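Local atomic coordinates of putative pectin lyase (PDB entry 7CHU), a protein that serves as a tailspike of a deep-sea thermophilic bacteriophage and probably binds or cleaves host surface polysaccharide. Residues N336-G340 with C341-N345. Residues are numbered along the deposited sequence; the frame is centred on the assembly and turned at random.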
loop_
_atom_site.group_PDB
_atom_site.type_symbol
_atom_site.label_atom_id
_atom_site.label_comp_id
_atom_site.label_asym_id
_atom_site.label_seq_id
_atom_site.Cartn_x
_atom_site.Cartn_y
_atom_site.Cartn_z
ATOM N N ASN A 336 4.273 -15.754 8.900
ATOM C CA ASN A 336 4.634 -14.467 8.364
ATOM C C ASN A 336 4.502 -14.502 6.849
ATOM O O ASN A 336 4.520 -15.575 6.218
ATOM C CB ASN A 336 6.032 -14.087 8.818
ATOM C CG ASN A 336 6.160 -14.114 10.335
ATOM O OD1 ASN A 336 5.599 -13.253 11.024
ATOM N ND2 ASN A 336 6.843 -15.128 10.865
ATOM N N LYS A 337 4.338 -13.316 6.268
ATOM C CA LYS A 337 4.066 -13.165 4.842
ATOM C C LYS A 337 5.065 -12.191 4.235
ATOM O O LYS A 337 5.119 -11.016 4.625
ATOM C CB LYS A 337 2.629 -12.692 4.625
ATOM C CG LYS A 337 1.633 -13.751 5.088
ATOM C CD LYS A 337 0.232 -13.217 5.220
ATOM C CE LYS A 337 -0.727 -14.315 5.745
ATOM N NZ LYS A 337 -0.301 -14.885 7.071
ATOM N N ILE A 338 5.855 -12.691 3.294
ATOM C CA ILE A 338 6.868 -11.942 2.564
ATOM C C ILE A 338 6.373 -11.912 1.122
ATOM O O ILE A 338 6.489 -12.899 0.384
ATOM C CB ILE A 338 8.262 -12.581 2.670
ATOM C CG1 ILE A 338 8.573 -13.099 4.100
ATOM C CG2 ILE A 338 9.354 -11.628 2.141
ATOM C CD1 ILE A 338 8.721 -12.019 5.093
ATOM N N ILE A 339 5.749 -10.808 0.723
ATOM C CA ILE A 339 4.986 -10.752 -0.522
ATOM C C ILE A 339 5.457 -9.560 -1.339
ATOM O O ILE A 339 5.390 -8.415 -0.867
ATOM C CB ILE A 339 3.472 -10.654 -0.251
ATOM C CG1 ILE A 339 2.944 -11.970 0.339
ATOM C CG2 ILE A 339 2.715 -10.265 -1.530
ATOM C CD1 ILE A 339 1.461 -11.938 0.637
ATOM N N GLY A 340 5.881 -9.819 -2.579
ATOM C CA GLY A 340 6.271 -8.753 -3.476
ATOM C C GLY A 340 7.525 -8.011 -3.073
ATOM O O GLY A 340 7.700 -6.860 -3.469
ATOM N N CYS A 341 8.405 -8.624 -2.286
ATOM C CA CYS A 341 9.602 -7.912 -1.873
ATOM C C CYS A 341 10.729 -8.154 -2.866
ATOM O O CYS A 341 10.761 -9.158 -3.580
ATOM C CB CYS A 341 10.041 -8.345 -0.462
ATOM S SG CYS A 341 8.727 -8.059 0.771
ATOM N N ASP A 342 11.706 -7.266 -2.842
ATOM C CA ASP A 342 12.897 -7.470 -3.641
ATOM C C ASP A 342 14.119 -7.376 -2.745
ATOM O O ASP A 342 14.195 -6.503 -1.873
ATOM C CB ASP A 342 12.991 -6.469 -4.777
ATOM C CG ASP A 342 13.962 -6.924 -5.857
ATOM O OD1 ASP A 342 15.145 -6.531 -5.729
ATOM O OD2 ASP A 342 13.546 -7.673 -6.798
ATOM N N PHE A 343 15.081 -8.260 -3.001
ATOM C CA PHE A 343 16.270 -8.450 -2.183
ATOM C C PHE A 343 17.500 -8.340 -3.069
ATOM O O PHE A 343 17.583 -9.022 -4.096
ATOM C CB PHE A 343 16.264 -9.832 -1.519
ATOM C CG PHE A 343 15.027 -10.135 -0.733
ATOM C CD1 PHE A 343 14.966 -9.805 0.631
ATOM C CD2 PHE A 343 13.952 -10.794 -1.323
ATOM C CE1 PHE A 343 13.835 -10.108 1.397
ATOM C CE2 PHE A 343 12.803 -11.100 -0.590
ATOM C CZ PHE A 343 12.737 -10.756 0.788
ATOM N N TYR A 344 18.453 -7.502 -2.683
ATOM C CA TYR A 344 19.662 -7.340 -3.487
ATOM C C TYR A 344 20.896 -7.305 -2.590
ATOM O O TYR A 344 21.153 -6.302 -1.919
ATOM C CB TYR A 344 19.584 -6.082 -4.353
ATOM C CG TYR A 344 20.663 -6.024 -5.402
ATOM C CD1 TYR A 344 20.509 -6.679 -6.626
ATOM C CD2 TYR A 344 21.837 -5.325 -5.170
ATOM C CE1 TYR A 344 21.506 -6.622 -7.593
ATOM C CE2 TYR A 344 22.833 -5.266 -6.127
ATOM C CZ TYR A 344 22.659 -5.913 -7.337
ATOM O OH TYR A 344 23.651 -5.877 -8.287
ATOM N N ASN A 345 21.669 -8.396 -2.617
ATOM C CA ASN A 345 23.027 -8.479 -2.085
ATOM C C ASN A 345 23.068 -8.670 -0.576
ATOM O O ASN A 345 23.137 -7.695 0.177
ATOM C CB ASN A 345 23.861 -7.254 -2.463
ATOM C CG ASN A 345 25.328 -7.585 -2.585
ATOM O OD1 ASN A 345 25.685 -8.716 -2.913
ATOM N ND2 ASN A 345 26.187 -6.617 -2.305
#
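Ile-338 and Phe-343 meet across the inside of a bend, their side chains crossing at about a right angle. One methyl does the touching: Ile-338 CG2 lies 3.7 Å from Phe-343 CZ, close to the ring plane, so it abuts the ring edge. The same CG2 is 3.9 Å from Cys-341 SG, which puts a single branch against both the thiol and the ring. Cys-341 SG reaches it by standing anti to its own carbonyl carbon (chi1 -58°), a rotation that also sets SG 3.7 Å from Ile-339 O. No hydrogen bond links 336-340 to 341-345; the contact is apolar and buried. The chain turns at Gly-340 (phi 67°) and Cys-341, between strands 337-339 and 342-346, while the CB atoms of Ile-339 and Asp-342 point away from the opposite segment. Outside, Asp-342 forms salt bridges with Arg-335 and Lys-337 of a second subunit. Within the chain, the Phe-343 ring meets those of Phe-321 and Phe-350 at shallow interplanar angles. The setting is a right-handed parallel beta-helix, where strand 337-339 runs between 315-317 and 361-363, and 342-346 between 320-324 and 366-368.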